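Local coordinates for protein FkbI (Streptomyces hygroscopicus, PDB 1R2J) that binds FAD and probably acts as an acyl-ACP dehydrogenase in making the methoxymalonyl extender unit of the polyketide FK520, at residues 140-145 and 189-194; 3-8 and 58-63. All coordinates share one frame; numbering follows the deposited sequence.

Interaction 1: 140-145 and 189-194. With FAD (flavin-adenine dinucleotide), chain B.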
ATOM      1  N   LYS A 140      14.507  -9.341  -4.655  1.00 30.42           N
ATOM      2  CA  LYS A 140      13.596  -8.203  -4.591  1.00 27.95           C
ATOM      3  C   LYS A 140      13.951  -7.437  -3.325  1.00 27.95           C
ATOM      4  O   LYS A 140      14.486  -8.015  -2.375  1.00 27.96           O
ATOM      5  CB  LYS A 140      12.134  -8.661  -4.529  1.00 26.83           C
ATOM      6  CG  LYS A 140      11.632  -9.383  -5.776  1.00 26.48           C
ATOM      7  CD  LYS A 140      11.784  -8.526  -7.026  1.00 24.51           C
ATOM      8  CE  LYS A 140      11.307  -9.262  -8.272  1.00 26.19           C
ATOM      9  NZ  LYS A 140      11.510  -8.477  -9.531  1.00 21.90           N
ATOM     10  N   VAL A 141      13.658  -6.141  -3.309  1.00 25.44           N
ATOM     11  CA  VAL A 141      13.967  -5.318  -2.152  1.00 24.27           C
ATOM     12  C   VAL A 141      12.737  -4.621  -1.597  1.00 22.83           C
ATOM     13  O   VAL A 141      11.752  -4.413  -2.309  1.00 21.79           O
ATOM     14  CB  VAL A 141      15.007  -4.234  -2.501  1.00 25.58           C
ATOM     15  CG1 VAL A 141      16.328  -4.882  -2.887  1.00 23.96           C
ATOM     16  CG2 VAL A 141      14.474  -3.351  -3.633  1.00 22.69           C
ATOM     17  N   TRP A 142      12.800  -4.280  -0.314  1.00 21.33           N
ATOM     18  CA  TRP A 142      11.715  -3.568   0.354  1.00 22.54           C
ATOM     19  C   TRP A 142      10.301  -4.100   0.186  1.00 24.29           C
ATOM     20  O   TRP A 142       9.351  -3.326   0.250  1.00 27.78           O
ATOM     21  CB  TRP A 142      11.720  -2.108  -0.090  1.00 20.72           C
ATOM     22  CG  TRP A 142      12.681  -1.280   0.646  1.00 21.24           C
ATOM     23  CD1 TRP A 142      13.982  -1.036   0.321  1.00 20.81           C
ATOM     24  CD2 TRP A 142      12.429  -0.578   1.863  1.00 20.10           C
ATOM     25  NE1 TRP A 142      14.559  -0.220   1.262  1.00 19.74           N
ATOM     26  CE2 TRP A 142      13.626   0.077   2.221  1.00 22.01           C
ATOM     27  CE3 TRP A 142      11.307  -0.440   2.688  1.00 21.08           C
ATOM     28  CZ2 TRP A 142      13.733   0.865   3.372  1.00 21.54           C
ATOM     29  CZ3 TRP A 142      11.412   0.342   3.831  1.00 22.16           C
ATOM     30  CH2 TRP A 142      12.620   0.986   4.161  1.00 22.85           C
ATOM     31  N   THR A 143      10.143  -5.401  -0.012  1.00 24.28           N
ATOM     32  CA  THR A 143       8.812  -5.970  -0.192  1.00 23.94           C
ATOM     33  C   THR A 143       7.943  -5.811   1.052  1.00 24.17           C
ATOM     34  O   THR A 143       8.233  -6.386   2.101  1.00 24.99           O
ATOM     35  CB  THR A 143       8.902  -7.460  -0.549  1.00 22.42           C
ATOM     36  OG1 THR A 143       9.887  -7.635  -1.573  1.00 21.84           O
ATOM     37  CG2 THR A 143       7.564  -7.964  -1.065  1.00 23.89           C
ATOM     38  N   THR A 144       6.871  -5.032   0.930  1.00 23.73           N
ATOM     39  CA  THR A 144       5.963  -4.797   2.050  1.00 23.41           C
ATOM     40  C   THR A 144       5.216  -6.049   2.505  1.00 24.30           C
ATOM     41  O   THR A 144       4.737  -6.828   1.681  1.00 24.09           O
ATOM     42  CB  THR A 144       4.910  -3.728   1.699  1.00 23.69           C
ATOM     43  OG1 THR A 144       5.563  -2.481   1.440  1.00 21.06           O
ATOM     44  CG2 THR A 144       3.927  -3.556   2.856  1.00 20.76           C
ATOM     45  N   ALA A 145       5.119  -6.218   3.825  1.00 24.21           N
ATOM     46  CA  ALA A 145       4.427  -7.346   4.443  1.00 25.54           C
ATOM     47  C   ALA A 145       5.070  -8.709   4.171  1.00 26.60           C
ATOM     48  O   ALA A 145       4.551  -9.743   4.603  1.00 26.82           O
ATOM     49  CB  ALA A 145       2.968  -7.364   3.992  1.00 24.68           C
ATOM     50  N   ALA A 189       5.229  -2.537   9.052  1.00 24.77           N
ATOM     51  CA  ALA A 189       4.676  -3.155   7.852  1.00 24.04           C
ATOM     52  C   ALA A 189       5.373  -4.436   7.395  1.00 24.76           C
ATOM     53  O   ALA A 189       4.966  -5.043   6.402  1.00 23.84           O
ATOM     54  CB  ALA A 189       4.660  -2.148   6.718  1.00 24.14           C
ATOM     55  N   GLY A 190       6.423  -4.836   8.104  1.00 25.02           N
ATOM     56  CA  GLY A 190       7.131  -6.055   7.751  1.00 25.83           C
ATOM     57  C   GLY A 190       7.863  -6.052   6.420  1.00 25.90           C
ATOM     58  O   GLY A 190       7.797  -7.032   5.680  1.00 26.70           O
ATOM     59  N   HIS A 191       8.565  -4.966   6.114  1.00 25.03           N
ATOM     60  CA  HIS A 191       9.321  -4.859   4.865  1.00 23.09           C
ATOM     61  C   HIS A 191      10.461  -5.866   4.905  1.00 23.06           C
ATOM     62  O   HIS A 191      11.061  -6.090   5.948  1.00 20.99           O
ATOM     63  CB  HIS A 191       9.925  -3.458   4.724  1.00 23.61           C
ATOM     64  CG  HIS A 191       8.958  -2.353   5.004  1.00 22.80           C
ATOM     65  ND1 HIS A 191       7.934  -2.026   4.143  1.00 24.34           N
ATOM     66  CD2 HIS A 191       8.828  -1.535   6.072  1.00 21.57           C
ATOM     67  CE1 HIS A 191       7.211  -1.054   4.671  1.00 22.63           C
ATOM     68  NE2 HIS A 191       7.733  -0.739   5.842  1.00 24.81           N
ATOM     69  N   ALA A 192      10.770  -6.472   3.768  1.00 23.94           N
ATOM     70  CA  ALA A 192      11.861  -7.431   3.730  1.00 23.80           C
ATOM     71  C   ALA A 192      12.324  -7.678   2.307  1.00 24.16           C
ATOM     72  O   ALA A 192      11.530  -7.617   1.371  1.00 22.99           O
ATOM     73  CB  ALA A 192      11.417  -8.738   4.374  1.00 24.26           C
ATOM     74  N   ASP A 193      13.620  -7.932   2.144  1.00 25.74           N
ATOM     75  CA  ASP A 193      14.163  -8.219   0.827  1.00 26.46           C
ATOM     76  C   ASP A 193      13.927  -9.704   0.592  1.00 29.02           C
ATOM     77  O   ASP A 193      13.855 -10.486   1.544  1.00 28.15           O
ATOM     78  CB  ASP A 193      15.667  -7.927   0.769  1.00 28.04           C
ATOM     79  CG  ASP A 193      16.001  -6.469   1.056  1.00 28.41           C
ATOM     80  OD1 ASP A 193      15.162  -5.586   0.769  1.00 27.53           O
ATOM     81  OD2 ASP A 193      17.115  -6.205   1.556  1.00 29.67           O
ATOM     82  N   LEU A 194      13.809 -10.092  -0.671  1.00 29.05           N
ATOM     83  CA  LEU A 194      13.582 -11.486  -1.015  1.00 30.36           C
ATOM     84  C   LEU A 194      14.781 -12.062  -1.764  1.00 31.50           C
ATOM     85  O   LEU A 194      15.199 -11.535  -2.795  1.00 31.01           O
ATOM     86  CB  LEU A 194      12.331 -11.616  -1.890  1.00 30.02           C
ATOM     87  CG  LEU A 194      11.041 -10.982  -1.368  1.00 30.89           C
ATOM     88  CD1 LEU A 194       9.908 -11.236  -2.357  1.00 30.23           C
ATOM     89  CD2 LEU A 194      10.706 -11.554   0.002  1.00 30.64           C
TER
HETATM   90  PA  FAD B 399      15.328   5.618  -7.569  1.00 31.55           P
HETATM   91  O1A FAD B 399      14.179   4.932  -8.147  1.00 29.27           O
HETATM   92  O2A FAD B 399      16.725   5.185  -7.215  1.00 28.05           O
HETATM   93  O5B FAD B 399      15.044   6.834  -6.685  1.00 31.78           O
HETATM   94  C5B FAD B 399      15.196   7.895  -7.542  1.00 26.42           C
HETATM   95  C4B FAD B 399      14.942   9.275  -7.041  1.00 24.70           C
HETATM   96  O4B FAD B 399      15.192   9.821  -8.385  1.00 21.89           O
HETATM   97  C3B FAD B 399      13.473   9.420  -6.798  1.00 24.40           C
HETATM   98  O3B FAD B 399      13.262  10.562  -6.033  1.00 23.93           O
HETATM   99  C2B FAD B 399      12.883   9.525  -8.123  1.00 22.23           C
HETATM  100  O2B FAD B 399      11.598  10.176  -8.300  1.00 22.98           O
HETATM  101  C1B FAD B 399      13.983  10.212  -8.984  1.00 22.80           C
HETATM  102  N9A FAD B 399      13.956   9.742 -10.330  1.00 23.00           N
HETATM  103  C8A FAD B 399      14.290   8.482 -10.894  1.00 22.53           C
HETATM  104  N7A FAD B 399      14.135   8.392 -12.182  1.00 21.89           N
HETATM  105  C5A FAD B 399      13.674   9.638 -12.559  1.00 22.99           C
HETATM  106  C6A FAD B 399      13.321  10.194 -13.792  1.00 23.23           C
HETATM  107  N6A FAD B 399      13.392   9.510 -14.942  1.00 22.24           N
HETATM  108  N1A FAD B 399      12.885  11.505 -13.814  1.00 22.18           N
HETATM  109  C2A FAD B 399      12.802  12.227 -12.672  1.00 22.09           C
HETATM  110  N3A FAD B 399      13.133  11.766 -11.394  1.00 20.71           N
HETATM  111  C4A FAD B 399      13.568  10.414 -11.489  1.00 22.79           C
HETATM  112  N1  FAD B 399       8.672  -2.188  -3.894  1.00 27.81           N
HETATM  113  C2  FAD B 399       7.989  -3.350  -4.258  1.00 29.57           C
HETATM  114  O2  FAD B 399       8.220  -3.946  -5.327  1.00 27.98           O
HETATM  115  N3  FAD B 399       7.026  -3.865  -3.402  1.00 28.64           N
HETATM  116  C4  FAD B 399       6.670  -3.306  -2.148  1.00 28.35           C
HETATM  117  O4  FAD B 399       5.775  -3.862  -1.441  1.00 26.77           O
HETATM  118  C4X FAD B 399       7.372  -2.173  -1.799  1.00 28.10           C
HETATM  119  N5  FAD B 399       7.037  -1.598  -0.500  1.00 29.92           N
HETATM  120  C5X FAD B 399       7.751  -0.454  -0.084  1.00 29.96           C
HETATM  121  C6  FAD B 399       7.511   0.160   1.174  1.00 31.03           C
HETATM  122  C7  FAD B 399       8.231   1.291   1.663  1.00 30.58           C
HETATM  123  C7M FAD B 399       7.906   1.881   3.034  1.00 31.06           C
HETATM  124  C8  FAD B 399       9.259   1.830   0.840  1.00 31.27           C
HETATM  125  C8M FAD B 399      10.128   3.008   1.242  1.00 31.24           C
HETATM  126  C9  FAD B 399       9.516   1.287  -0.392  1.00 31.59           C
HETATM  127  C9A FAD B 399       8.771   0.161  -0.903  1.00 32.09           C
HETATM  128  N10 FAD B 399       9.022  -0.471  -2.231  1.00 31.44           N
HETATM  129  C10 FAD B 399       8.360  -1.622  -2.673  1.00 29.90           C
HETATM  130  C1' FAD B 399       9.973   0.308  -2.899  1.00 34.82           C
HETATM  131  C2' FAD B 399       9.274   1.480  -3.797  1.00 37.60           C
HETATM  132  O2' FAD B 399       8.954   0.700  -4.985  1.00 33.75           O
HETATM  133  C3' FAD B 399      10.353   2.347  -4.132  1.00 39.99           C
HETATM  134  O3' FAD B 399      10.168   3.601  -3.430  1.00 44.80           O
HETATM  135  C4' FAD B 399      10.842   2.896  -5.495  1.00 39.54           C
HETATM  136  O4' FAD B 399      10.998   2.040  -6.595  1.00 42.93           O
HETATM  137  C5' FAD B 399      12.125   3.335  -4.967  1.00 39.46           C
HETATM  138  O5' FAD B 399      13.197   3.195  -5.847  1.00 34.76           O
HETATM  139  P   FAD B 399      14.654   3.512  -5.204  1.00 34.54           P
HETATM  140  O1P FAD B 399      14.617   2.587  -6.233  1.00 35.96           O
HETATM  141  O2P FAD B 399      16.195   3.399  -5.352  1.00 38.58           O
HETATM  142  O3P FAD B 399      15.076   4.611  -6.326  1.00 32.22           O
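Lys140 and Leu194 form an antiparallel hydrogen-bonded pair: Lys140 N donates to Leu194 O at 3.0 Å, and Leu194 N returns a bond to Lys140 O. The Lys140 chain bends at chi2 (-57°) and leaves this pairing for a salt bridge to Glu113 and the carbonyls of Phe111 and Phe155. At Val141 the carboxylate of Asp193 comes in, OD1 lying against CA and CB. The same oxygen accepts a hydrogen bond from the backbone N of Trp142 at 2.9 Å, nearly along its C-O direction, a side-chain bond within the beta bulge that shifts the register by one residue before Thr143 pairs with Ala192. The indole of Trp142 rests on the dimethylbenzene end of the flavin, with CE3 3.6 Å from FAD C8, and its six-membered ring meets His191 obliquely, planes at 52°. Thr143 sets its CB against Ala192 O and its OG1 against Leu194 CG. At Thr144 the flavin is gripped twice: the backbone N binds FAD O4 at 2.9 Å, while OG1, beside its own backbone N (chi1 -63°), donates to FAD N5 at 2.6 Å. These bonds fix the redox-active edge of the isoalloxazine. His191 meets the same dimethylbenzene end that Trp142 covers, its CE1 3.4 Å from FAD C7M; its NE2 is held by Cys186 O, whereas the buried ND1 has no hydrogen-bonding partner. Ala145 closes the pairing with a weak bond from its N to Ala189 O. The paired strands 133-143 and 192-196 belong to the beta domain, with strand 175-179 beyond 192-196; Leu194 touches strand 151-156, and Thr144 and Ala189 both pack on Ser73 of helix 69-88.

Interaction 2: 3-8 and 58-63; sequences ERDALL and GEFTAH
The closest backbone approach is Asp5 to Phe60, 6.4 Å between their CA atoms, where the first turn of helix 5-12 meets helix 54-67. Arg4, at the N-cap position, lays the aliphatic part of its chain over one face of the Phe60 ring: CG stands 3.7 Å from the centroid in a CH-pi contact. With chi1 at -172° the chain extends across the ring, and CD follows CG over it. Asp5 comes to the ring edge instead, its carboxylate nearly coplanar with the phenyl group and OD1 3.1 Å from Phe60 CD1. Leu8 CD2 also lies in the plane of that ring, 3.8 Å from Phe60 CE1. The second aromatic ring, that of His63, takes Asp5 CB over its face, 3.5 Å from the centroid, with the carboxylate stacked at 13° to the imidazole. A water joins the helices by donating to Asp5 OD2 and to Glu59 O. Leu38, from a loop, and Met75 of helix 69-88 also touch Phe60, and Leu71 of that helix touches Leu8. Such helix-on-helix packing, with a short N-terminal helix laid against longer ones, belongs to the all-alpha N-terminal domain of the acyl-CoA dehydrogenase fold.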
ATOM      1  N   GLU A   3     -20.961  -2.792  10.141  1.00 46.41           N
ATOM      2  CA  GLU A   3     -19.720  -2.553  10.932  1.00 44.86           C
ATOM      3  C   GLU A   3     -18.465  -2.842  10.119  1.00 44.00           C
ATOM      4  O   GLU A   3     -18.466  -3.728   9.257  1.00 45.99           O
ATOM      5  CB  GLU A   3     -19.726  -3.423  12.185  1.00 47.27           C
ATOM      6  CG  GLU A   3     -20.603  -2.848  13.287  1.00 51.52           C
ATOM      7  CD  GLU A   3     -22.067  -2.821  12.908  1.00 53.57           C
ATOM      8  OE1 GLU A   3     -22.650  -3.915  12.699  1.00 54.71           O
ATOM      9  OE2 GLU A   3     -22.627  -1.702  12.816  1.00 54.81           O
ATOM     10  N   ARG A   4     -17.398  -2.095  10.384  1.00 38.68           N
ATOM     11  CA  ARG A   4     -16.147  -2.301   9.662  1.00 35.45           C
ATOM     12  C   ARG A   4     -15.065  -1.356  10.179  1.00 31.95           C
ATOM     13  O   ARG A   4     -13.992  -1.790  10.600  1.00 30.45           O
ATOM     14  CB  ARG A   4     -16.365  -2.071   8.164  1.00 36.78           C
ATOM     15  CG  ARG A   4     -15.180  -2.452   7.296  1.00 37.20           C
ATOM     16  CD  ARG A   4     -15.496  -2.279   5.807  1.00 36.92           C
ATOM     17  NE  ARG A   4     -16.503  -3.226   5.333  1.00 36.97           N
ATOM     18  CZ  ARG A   4     -17.589  -2.878   4.648  1.00 36.51           C
ATOM     19  NH1 ARG A   4     -17.809  -1.602   4.358  1.00 35.11           N
ATOM     20  NH2 ARG A   4     -18.458  -3.802   4.257  1.00 36.85           N
ATOM     21  N   ASP A   5     -15.354  -0.059  10.148  1.00 27.50           N
ATOM     22  CA  ASP A   5     -14.393   0.924  10.626  1.00 26.32           C
ATOM     23  C   ASP A   5     -14.356   0.918  12.147  1.00 23.84           C
ATOM     24  O   ASP A   5     -13.288   1.022  12.743  1.00 24.03           O
ATOM     25  CB  ASP A   5     -14.754   2.319  10.118  1.00 24.93           C
ATOM     26  CG  ASP A   5     -14.756   2.409   8.597  1.00 26.57           C
ATOM     27  OD1 ASP A   5     -14.316   1.459   7.917  1.00 25.50           O
ATOM     28  OD2 ASP A   5     -15.210   3.445   8.087  1.00 25.95           O
ATOM     29  N   ALA A   6     -15.525   0.789  12.772  1.00 22.99           N
ATOM     30  CA  ALA A   6     -15.603   0.765  14.230  1.00 21.79           C
ATOM     31  C   ALA A   6     -14.781  -0.405  14.748  1.00 20.92           C
ATOM     32  O   ALA A   6     -14.051  -0.285  15.739  1.00 22.01           O
ATOM     33  CB  ALA A   6     -17.053   0.630  14.681  1.00 21.53           C
ATOM     34  N   LEU A   7     -14.895  -1.536  14.061  1.00 21.10           N
ATOM     35  CA  LEU A   7     -14.169  -2.742  14.424  1.00 22.00           C
ATOM     36  C   LEU A   7     -12.656  -2.509  14.425  1.00 21.72           C
ATOM     37  O   LEU A   7     -11.967  -2.955  15.344  1.00 22.51           O
ATOM     38  CB  LEU A   7     -14.504  -3.877  13.445  1.00 24.59           C
ATOM     39  CG  LEU A   7     -13.666  -5.154  13.569  1.00 25.45           C
ATOM     40  CD1 LEU A   7     -14.034  -5.874  14.848  1.00 27.68           C
ATOM     41  CD2 LEU A   7     -13.913  -6.062  12.367  1.00 26.24           C
ATOM     42  N   LEU A   8     -12.159  -1.818  13.395  1.00 21.76           N
ATOM     43  CA  LEU A   8     -10.733  -1.528  13.230  1.00 21.66           C
ATOM     44  C   LEU A   8     -10.281  -0.484  14.225  1.00 21.17           C
ATOM     45  O   LEU A   8      -9.115  -0.457  14.645  1.00 21.95           O
ATOM     46  CB  LEU A   8     -10.444  -0.991  11.828  1.00 19.74           C
ATOM     47  CG  LEU A   8      -9.922  -2.073  10.892  1.00 21.82           C
ATOM     48  CD1 LEU A   8      -8.569  -2.593  11.399  1.00 19.74           C
ATOM     49  CD2 LEU A   8     -10.941  -3.180  10.821  1.00 17.89           C
ATOM     50  N   GLY A  58     -12.243   1.891  -0.395  1.00 21.15           N
ATOM     51  CA  GLY A  58     -11.371   3.053  -0.311  1.00 19.67           C
ATOM     52  C   GLY A  58     -11.509   3.812   0.995  1.00 20.21           C
ATOM     53  O   GLY A  58     -10.519   4.081   1.678  1.00 19.09           O
ATOM     54  N   GLU A  59     -12.739   4.177   1.342  1.00 19.62           N
ATOM     55  CA  GLU A  59     -12.975   4.889   2.589  1.00 20.89           C
ATOM     56  C   GLU A  59     -12.579   4.004   3.762  1.00 18.93           C
ATOM     57  O   GLU A  59     -12.133   4.498   4.793  1.00 19.97           O
ATOM     58  CB  GLU A  59     -14.445   5.309   2.689  1.00 22.87           C
ATOM     59  CG  GLU A  59     -14.876   6.146   1.484  1.00 25.28           C
ATOM     60  CD  GLU A  59     -16.236   6.796   1.643  1.00 28.59           C
ATOM     61  OE1 GLU A  59     -17.181   6.110   2.091  1.00 30.32           O
ATOM     62  OE2 GLU A  59     -16.360   7.995   1.301  1.00 28.64           O
ATOM     63  N   PHE A  60     -12.721   2.692   3.600  1.00 19.12           N
ATOM     64  CA  PHE A  60     -12.344   1.768   4.661  1.00 19.38           C
ATOM     65  C   PHE A  60     -10.823   1.801   4.817  1.00 19.38           C
ATOM     66  O   PHE A  60     -10.299   1.788   5.937  1.00 17.62           O
ATOM     67  CB  PHE A  60     -12.809   0.340   4.337  1.00 20.62           C
ATOM     68  CG  PHE A  60     -12.257  -0.707   5.273  1.00 21.72           C
ATOM     69  CD1 PHE A  60     -12.352  -0.550   6.655  1.00 22.23           C
ATOM     70  CD2 PHE A  60     -11.629  -1.844   4.771  1.00 21.76           C
ATOM     71  CE1 PHE A  60     -11.825  -1.511   7.523  1.00 22.46           C
ATOM     72  CE2 PHE A  60     -11.101  -2.810   5.624  1.00 21.45           C
ATOM     73  CZ  PHE A  60     -11.197  -2.644   7.004  1.00 22.13           C
ATOM     74  N   THR A  61     -10.130   1.850   3.681  1.00 17.55           N
ATOM     75  CA  THR A  61      -8.674   1.894   3.646  1.00 17.89           C
ATOM     76  C   THR A  61      -8.200   3.218   4.247  1.00 18.59           C
ATOM     77  O   THR A  61      -7.208   3.264   4.974  1.00 19.55           O
ATOM     78  CB  THR A  61      -8.156   1.758   2.190  1.00 17.78           C
ATOM     79  OG1 THR A  61      -8.534   0.476   1.674  1.00 15.77           O
ATOM     80  CG2 THR A  61      -6.632   1.890   2.129  1.00 15.67           C
ATOM     81  N   ALA A  62      -8.930   4.287   3.945  1.00 18.42           N
ATOM     82  CA  ALA A  62      -8.610   5.610   4.468  1.00 20.04           C
ATOM     83  C   ALA A  62      -8.720   5.580   5.988  1.00 19.30           C
ATOM     84  O   ALA A  62      -7.851   6.084   6.692  1.00 20.93           O
ATOM     85  CB  ALA A  62      -9.576   6.659   3.889  1.00 17.19           C
ATOM     86  N   HIS A  63      -9.791   4.976   6.496  1.00 20.80           N
ATOM     87  CA  HIS A  63      -9.990   4.907   7.941  1.00 20.35           C
ATOM     88  C   HIS A  63      -8.876   4.115   8.630  1.00 20.51           C
ATOM     89  O   HIS A  63      -8.386   4.512   9.688  1.00 20.43           O
ATOM     90  CB  HIS A  63     -11.351   4.291   8.269  1.00 22.24           C
ATOM     91  CG  HIS A  63     -11.656   4.269   9.733  1.00 23.38           C
ATOM     92  ND1 HIS A  63     -11.507   3.139  10.509  1.00 24.15           N
ATOM     93  CD2 HIS A  63     -12.063   5.251  10.571  1.00 22.25           C
ATOM     94  CE1 HIS A  63     -11.809   3.426  11.763  1.00 22.28           C
ATOM     95  NE2 HIS A  63     -12.148   4.701  11.827  1.00 25.24           N
TER
HETATM   96  O   HOH W   1     -14.107   5.633   6.412  1.00 31.48           O

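The two contacts illustrate how place in a fold sets the chemistry of an interface. Interaction 1 is buried, joins strands of the middle beta domain and is organised mainly by backbone hydrogen bonds, with backbone and side-chain bonds from Thr144 reaching the bound flavin. Interaction 2 is only partly buried, joins two helices of the N-terminal domain away from the FAD site, and relies on ring faces, ring edges and one bridging water. The centres of interactions 1 and 2 lie about 25 Å apart, on opposite sides of the chain's centre. Helix 69-88 is common ground: Ser73 touches 140-145 and 189-194, while Leu71 and Met75 touch 3-8 and 58-63, respectively.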